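Local coordinates for protein geranylgeranyl pyrophosphate synthase (Geoglobus acetivorans, PDB 5JFQ) that builds geranylgeranyl diphosphate, and some farnesyl diphosphate, by adding isopentenyl diphosphate units to dimethylallyl diphosphate with the help of magnesium, at residues T75-N78 / F79-V82; Y168-M171 / V172-K175; P130-I133 / V134-V137. One frame throughout, in Å; residues are numbered along the deposited sequence.

Interaction 1 (T75-N78 / F79-V82); sequences TVHN and FTLV
Side chains one helical turn apart, chiefly His77 against Thr80 and Leu81, form a local contact within helix 67-88, a largely buried part of the all-helical prenyltransferase fold. The carbonyl oxygen of His77 is gripped twice: Leu81 N reaches it at 3.1 Å with an almost straight N-H...O angle of 172°, while Thr80 OG1 donates to His77 O at 2.6 Å. With OG1 between its own backbone N and carbonyl carbon (chi1 59°), the hydroxyl faces back to the carbonyl three residues earlier. It also accepts a hydrogen bond from a water 3.2 Å from Thr80 OG1, and the same water lies in the plane of the imidazole, 2.6 Å from His77 ND1. The His77 ring is thereby tied at its edge to the helix one turn on. Leu81 covers one face of the ring: its CD2 stands 4.1 Å from the His77 ring centroid in a CH-pi contact, with CE1 and NE2 the nearest ring atoms. Water at the edge and methyl over the face would both restrict the turning of the imidazole. His77 probably binds isopentenyl diphosphate, as in relatives, and the ring lies close to Arg48, assigned to the same substrate. On another side of the helix Val76 CG1 rests 4.2 Å from Phe79 CD2. The same helix carries Asp84 and Asp88, the probable magnesium ligands of its DDxxD motif. Around it, Asn78, Leu81 and Val82 meet Tyr39 of helix 38-42, Thr75 and Val76 pack on helix 105-123, and Val76 and Thr80 face helix 130-159. Phe79 stacks on Tyr116 of helix 105-123 and also packs on Asp113 of the second subunit.

Interaction 2 (Y168-M171 / V172-K175); sequences YLEM and VRKK
A bend at chi2 (48°), following a CG held trans to the backbone N, carries the Glu170 carboxylate along the helix to Arg173 and Lys174. Arg173 leaves the helix alongside it with a chain extended from CG to NE, whereas Lys174 crosses the glutamate obliquely and turns only at its last torsion, where NZ bends back. The outcome is a salt-bridge network one turn long: Glu170 OE2 takes a hydrogen bond from Lys174 NZ at 3.0 Å and lies at the edge of the Arg173 guanidinium, near its plane, the two planar groups being 35° apart. OE2 is modelled too near Arg173 NH1, so its position, and with it the detail of both bridges, is less certain. Such i to i+3 and i to i+4 pairing belongs to the partly exposed surface of helix 165-190, and it extends to helix 130-159, where Glu146 is a second partner of Arg173 through NH2. A leucine in place of Lys174 would probably take away the ammonium that bonds Glu170 OE2 and a positive charge beside Glu146 and Glu149. On another side, Leu169 CD2 lies beside Val172 CG1 at 3.7 Å; both side chains touch Ile210 of helix 195-221, and Val172 also touches Gln213. Met171 runs alongside Lys175, its SD 3.8 Å from Lys175 CB. The amine of Lys175, a probable dimethylallyl diphosphate ligand, forms a salt bridge with Asp84.

Interaction 3 (P130-I133 / V134-V137); sequences PENI and VRAV
Val137 N donates to Ile133 O at 2.7 Å, a firm backbone bond in the opening turns of helix 130-159; Val134 N does the same to Pro130 O at 2.8 Å. Pro130, which lacks an N-H, sits in the first turn, where backbone N-H groups have no carbonyl of a preceding turn to bond, so a proline costs no helical hydrogen bond. The side-chain contact is between Asn132 and Arg135, which lie side by side. Asn132 OD1 approaches the edge of the guanidinium, in its plane, 2.8 Å from Arg135 NH1, but the N-H is bent to 116° and the bond is weak; the amide stands nearly perpendicular to the guanidinium, 79° between planes. A kink at chi3 (57°) turns the arginine head back toward the amide. The other end of that amide is used more firmly, since Asn132 ND2 bonds to Leu190 O at the end of helix 165-190. Arg135 and Ala136 pack on the same helix, against Val189, Ile186 and Leu190, while Val137 meets Phe120 and Leu123 of helix 105-123. Ile133 touches Val134 of the second subunit and the reverse, and Pro130 and Val137 each meet their own counterparts there, placing this helix start at the dimer interface.

How the interactions relate
All three contacts are short two-turn pieces of separate helices in the same catalytic fold, and none touches another. Interactions 1 and 2 probably flank the active site: their centres are about 17 Å apart and their nearest atoms about 5 Å. Asp84, on helix 67-88 just beyond interaction 1, is a probable magnesium ligand, so Lys175 joins the two contacts at the metal site. His77 probably binds isopentenyl diphosphate and Lys175 dimethylallyl diphosphate, the two substrates that are joined. Interaction 3 is remote, its centre about 21 Å from that of interaction 1 and 26 Å from that of interaction 2. Helix 130-159 connects them nonetheless: it begins at the subunit interface and further along packs on both other helices.

Interaction 1 (T75-N78 / F79-V82)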
loop_
_atom_site.group_PDB
_atom_site.type_symbol
_atom_site.label_atom_id
_atom_site.label_comp_id
_atom_site.label_asym_id
_atom_site.label_seq_id
_atom_site.Cartn_x
_atom_site.Cartn_y
_atom_site.Cartn_z
ATOM N N THR B 75 -2.823 6.705 9.875
ATOM C CA THR B 75 -1.987 6.686 8.686
ATOM C C THR B 75 -2.688 5.969 7.536
ATOM O O THR B 75 -2.691 6.460 6.398
ATOM C CB THR B 75 -0.649 6.034 9.035
ATOM O OG1 THR B 75 -0.166 6.603 10.257
ATOM C CG2 THR B 75 0.383 6.249 7.931
ATOM N N VAL B 76 -3.302 4.817 7.818
ATOM C CA VAL B 76 -4.132 4.153 6.815
ATOM C C VAL B 76 -5.212 5.101 6.317
ATOM O O VAL B 76 -5.424 5.244 5.105
ATOM C CB VAL B 76 -4.752 2.859 7.372
ATOM C CG1 VAL B 76 -5.853 2.361 6.414
ATOM C CG2 VAL B 76 -3.685 1.797 7.559
ATOM N N HIS B 77 -5.876 5.766 7.231
ATOM C CA HIS B 77 -6.918 6.652 6.837
ATOM C C HIS B 77 -6.401 7.693 5.906
ATOM O O HIS B 77 -7.020 7.971 4.930
ATOM C CB HIS B 77 -7.601 7.273 8.038
ATOM C CG HIS B 77 -8.761 8.150 7.691
ATOM N ND1 HIS B 77 -9.844 7.702 6.978
ATOM C CD2 HIS B 77 -8.992 9.453 7.940
ATOM C CE1 HIS B 77 -10.693 8.690 6.809
ATOM N NE2 HIS B 77 -10.199 9.761 7.386
ATOM N N ASN B 78 -5.266 8.278 6.212
ATOM C CA ASN B 78 -4.704 9.303 5.340
ATOM C C ASN B 78 -4.242 8.711 4.015
ATOM O O ASN B 78 -4.368 9.347 2.965
ATOM C CB ASN B 78 -3.563 10.025 6.040
ATOM C CG ASN B 78 -4.050 11.105 6.966
ATOM O OD1 ASN B 78 -3.957 12.296 6.660
ATOM N ND2 ASN B 78 -4.587 10.699 8.113
ATOM N N PHE B 79 -3.690 7.504 4.047
ATOM C CA PHE B 79 -3.418 6.798 2.810
ATOM C C PHE B 79 -4.662 6.758 1.929
ATOM O O PHE B 79 -4.607 7.134 0.750
ATOM C CB PHE B 79 -2.912 5.388 3.128
ATOM C CG PHE B 79 -3.401 4.329 2.171
ATOM C CD1 PHE B 79 -3.020 4.343 0.845
ATOM C CD2 PHE B 79 -4.221 3.315 2.610
ATOM C CE1 PHE B 79 -3.475 3.379 -0.023
ATOM C CE2 PHE B 79 -4.657 2.359 1.748
ATOM C CZ PHE B 79 -4.290 2.394 0.426
ATOM N N THR B 80 -5.801 6.309 2.481
ATOM C CA THR B 80 -6.996 6.164 1.649
ATOM C C THR B 80 -7.418 7.509 1.071
ATOM O O THR B 80 -7.685 7.614 -0.132
ATOM C CB THR B 80 -8.147 5.520 2.424
ATOM O OG1 THR B 80 -8.472 6.308 3.571
ATOM C CG2 THR B 80 -7.786 4.115 2.857
ATOM N N LEU B 81 -7.429 8.558 1.904
ATOM C CA LEU B 81 -7.745 9.903 1.420
ATOM C C LEU B 81 -6.975 10.230 0.150
ATOM O O LEU B 81 -7.561 10.642 -0.866
ATOM C CB LEU B 81 -7.440 10.953 2.488
ATOM C CG LEU B 81 -8.120 10.804 3.843
ATOM C CD1 LEU B 81 -7.848 12.049 4.646
ATOM C CD2 LEU B 81 -9.608 10.527 3.703
ATOM N N VAL B 82 -5.656 10.019 0.190
ATOM C CA VAL B 82 -4.797 10.400 -0.924
ATOM C C VAL B 82 -5.195 9.649 -2.191
ATOM O O VAL B 82 -5.423 10.254 -3.248
ATOM C CB VAL B 82 -3.327 10.167 -0.553
ATOM C CG1 VAL B 82 -2.441 10.425 -1.732
ATOM C CG2 VAL B 82 -2.945 11.052 0.623
HETATM O O HOH W 1 -10.665 5.544 5.714
#

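Interaction 2 (Y168-M171 / V172-K175)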
loop_
_atom_site.group_PDB
_atom_site.type_symbol
_atom_site.label_atom_id
_atom_site.label_comp_id
_atom_site.label_asym_id
_atom_site.label_seq_id
_atom_site.Cartn_x
_atom_site.Cartn_y
_atom_site.Cartn_z
ATOM N N TYR B 168 -25.280 -1.588 -1.086
ATOM C CA TYR B 168 -24.771 -0.289 -0.667
ATOM C C TYR B 168 -24.261 -0.338 0.768
ATOM O O TYR B 168 -23.235 0.268 1.091
ATOM C CB TYR B 168 -25.858 0.776 -0.795
ATOM C CG TYR B 168 -25.575 2.026 0.003
ATOM C CD1 TYR B 168 -25.995 2.147 1.327
ATOM C CD2 TYR B 168 -24.872 3.083 -0.556
ATOM C CE1 TYR B 168 -25.722 3.284 2.070
ATOM C CE2 TYR B 168 -24.601 4.226 0.181
ATOM C CZ TYR B 168 -25.029 4.317 1.490
ATOM O OH TYR B 168 -24.766 5.445 2.230
ATOM N N LEU B 169 -24.972 -1.048 1.645
ATOM C CA LEU B 169 -24.586 -1.056 3.048
ATOM C C LEU B 169 -23.414 -1.988 3.299
ATOM O O LEU B 169 -22.643 -1.768 4.241
ATOM C CB LEU B 169 -25.776 -1.430 3.932
ATOM C CG LEU B 169 -26.768 -0.302 4.232
ATOM C CD1 LEU B 169 -27.874 -0.809 5.120
ATOM C CD2 LEU B 169 -26.086 0.906 4.865
ATOM N N GLU B 170 -23.257 -3.025 2.475
ATOM C CA GLU B 170 -22.023 -3.796 2.543
ATOM C C GLU B 170 -20.841 -2.957 2.077
ATOM O O GLU B 170 -19.736 -3.078 2.623
ATOM C CB GLU B 170 -22.142 -5.080 1.720
ATOM C CG GLU B 170 -20.956 -6.023 1.910
ATOM C CD GLU B 170 -20.604 -6.229 3.381
ATOM O OE1 GLU B 170 -21.536 -6.330 4.211
ATOM O OE2 GLU B 170 -19.395 -6.283 3.707
ATOM N N MET B 171 -21.069 -2.070 1.104
ATOM C CA MET B 171 -20.008 -1.185 0.646
ATOM C C MET B 171 -19.604 -0.209 1.736
ATOM O O MET B 171 -18.413 0.028 1.947
ATOM C CB MET B 171 -20.443 -0.434 -0.610
ATOM C CG MET B 171 -19.401 0.529 -1.129
ATOM S SD MET B 171 -19.455 2.130 -0.312
ATOM C CE MET B 171 -21.115 2.691 -0.756
ATOM N N VAL B 172 -20.578 0.395 2.417
ATOM C CA VAL B 172 -20.226 1.345 3.467
ATOM C C VAL B 172 -19.517 0.627 4.606
ATOM O O VAL B 172 -18.586 1.173 5.217
ATOM C CB VAL B 172 -21.464 2.126 3.957
ATOM C CG1 VAL B 172 -22.427 1.224 4.668
ATOM C CG2 VAL B 172 -21.036 3.205 4.912
ATOM N N ARG B 173 -19.912 -0.617 4.881
ATOM C CA ARG B 173 -19.263 -1.388 5.932
ATOM C C ARG B 173 -17.774 -1.554 5.641
ATOM O O ARG B 173 -16.933 -1.381 6.534
ATOM C CB ARG B 173 -19.961 -2.744 6.072
ATOM C CG ARG B 173 -19.303 -3.708 7.029
ATOM C CD ARG B 173 -19.621 -5.146 6.661
ATOM N NE ARG B 173 -18.554 -6.011 7.132
ATOM C CZ ARG B 173 -17.626 -6.556 6.354
ATOM N NH1 ARG B 173 -17.652 -6.346 5.046
ATOM N NH2 ARG B 173 -16.678 -7.321 6.886
ATOM N N LYS B 174 -17.433 -1.865 4.387
ATOM C CA LYS B 174 -16.038 -1.988 3.985
ATOM C C LYS B 174 -15.372 -0.622 3.829
ATOM O O LYS B 174 -14.254 -0.414 4.312
ATOM C CB LYS B 174 -15.933 -2.766 2.675
ATOM C CG LYS B 174 -16.347 -4.216 2.718
ATOM C CD LYS B 174 -15.976 -4.857 1.383
ATOM C CE LYS B 174 -16.253 -6.346 1.337
ATOM N NZ LYS B 174 -17.701 -6.671 1.213
ATOM N N LYS B 175 -16.045 0.325 3.165
ATOM C CA LYS B 175 -15.346 1.522 2.701
ATOM C C LYS B 175 -14.963 2.429 3.859
ATOM O O LYS B 175 -13.848 2.966 3.891
ATOM C CB LYS B 175 -16.193 2.285 1.674
ATOM C CG LYS B 175 -15.474 3.487 1.037
ATOM C CD LYS B 175 -14.061 3.113 0.556
ATOM C CE LYS B 175 -13.208 4.327 0.146
ATOM N NZ LYS B 175 -12.794 5.231 1.262
#

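Interaction 3 (P130-I133 / V134-V137)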
loop_
_atom_site.group_PDB
_atom_site.type_symbol
_atom_site.label_atom_id
_atom_site.label_comp_id
_atom_site.label_asym_id
_atom_site.label_seq_id
_atom_site.Cartn_x
_atom_site.Cartn_y
_atom_site.Cartn_z
ATOM N N PRO B 130 4.140 -9.884 21.075
ATOM C CA PRO B 130 4.382 -9.880 19.612
ATOM C C PRO B 130 3.352 -10.687 18.843
ATOM O O PRO B 130 2.867 -10.251 17.792
ATOM C CB PRO B 130 5.790 -10.480 19.489
ATOM C CG PRO B 130 6.361 -10.432 20.909
ATOM C CD PRO B 130 5.203 -10.572 21.816
ATOM N N GLU B 131 3.047 -11.879 19.336
ATOM C CA GLU B 131 1.874 -12.690 19.029
ATOM C C GLU B 131 0.641 -11.851 18.704
ATOM O O GLU B 131 -0.095 -12.151 17.753
ATOM C CB GLU B 131 1.627 -13.574 20.245
ATOM C CG GLU B 131 2.105 -12.770 21.508
ATOM C CD GLU B 131 2.070 -13.514 22.806
ATOM O OE1 GLU B 131 1.031 -14.120 23.147
ATOM O OE2 GLU B 131 3.109 -13.488 23.505
ATOM N N ASN B 132 0.400 -10.802 19.498
ATOM C CA ASN B 132 -0.748 -9.929 19.276
ATOM C C ASN B 132 -0.459 -8.825 18.274
ATOM O O ASN B 132 -1.392 -8.322 17.640
ATOM C CB ASN B 132 -1.216 -9.285 20.586
ATOM C CG ASN B 132 -1.793 -10.288 21.566
ATOM O OD1 ASN B 132 -2.192 -11.392 21.186
ATOM N ND2 ASN B 132 -1.870 -9.895 22.830
ATOM N N ILE B 133 0.799 -8.406 18.133
ATOM C CA ILE B 133 1.120 -7.481 17.054
ATOM C C ILE B 133 0.912 -8.169 15.711
ATOM O O ILE B 133 0.370 -7.577 14.766
ATOM C CB ILE B 133 2.553 -6.948 17.214
ATOM C CG1 ILE B 133 2.801 -6.460 18.646
ATOM C CG2 ILE B 133 2.796 -5.814 16.252
ATOM C CD1 ILE B 133 4.129 -5.752 18.806
ATOM N N VAL B 134 1.309 -9.445 15.618
ATOM C CA VAL B 134 1.093 -10.214 14.394
ATOM C C VAL B 134 -0.387 -10.248 14.046
ATOM O O VAL B 134 -0.787 -9.874 12.940
ATOM C CB VAL B 134 1.673 -11.630 14.532
ATOM C CG1 VAL B 134 1.280 -12.457 13.318
ATOM C CG2 VAL B 134 3.166 -11.555 14.655
ATOM N N ARG B 135 -1.223 -10.666 14.998
ATOM C CA ARG B 135 -2.663 -10.643 14.768
ATOM C C ARG B 135 -3.161 -9.248 14.394
ATOM O O ARG B 135 -4.044 -9.115 13.544
ATOM C CB ARG B 135 -3.398 -11.166 15.992
ATOM C CG ARG B 135 -3.380 -12.683 16.099
ATOM C CD ARG B 135 -3.889 -13.146 17.459
ATOM N NE ARG B 135 -5.233 -12.654 17.769
ATOM C CZ ARG B 135 -5.562 -12.045 18.909
ATOM N NH1 ARG B 135 -4.649 -11.852 19.864
ATOM N NH2 ARG B 135 -6.814 -11.651 19.106
ATOM N N ALA B 136 -2.607 -8.199 15.007
ATOM C CA ALA B 136 -3.029 -6.842 14.674
ATOM C C ALA B 136 -2.622 -6.477 13.259
ATOM O O ALA B 136 -3.382 -5.821 12.537
ATOM C CB ALA B 136 -2.447 -5.831 15.659
ATOM N N VAL B 137 -1.424 -6.883 12.844
ATOM C CA VAL B 137 -1.019 -6.619 11.470
ATOM C C VAL B 137 -1.927 -7.369 10.496
ATOM O O VAL B 137 -2.381 -6.810 9.488
ATOM C CB VAL B 137 0.466 -6.984 11.287
ATOM C CG1 VAL B 137 0.821 -7.090 9.813
ATOM C CG2 VAL B 137 1.339 -5.962 11.990
#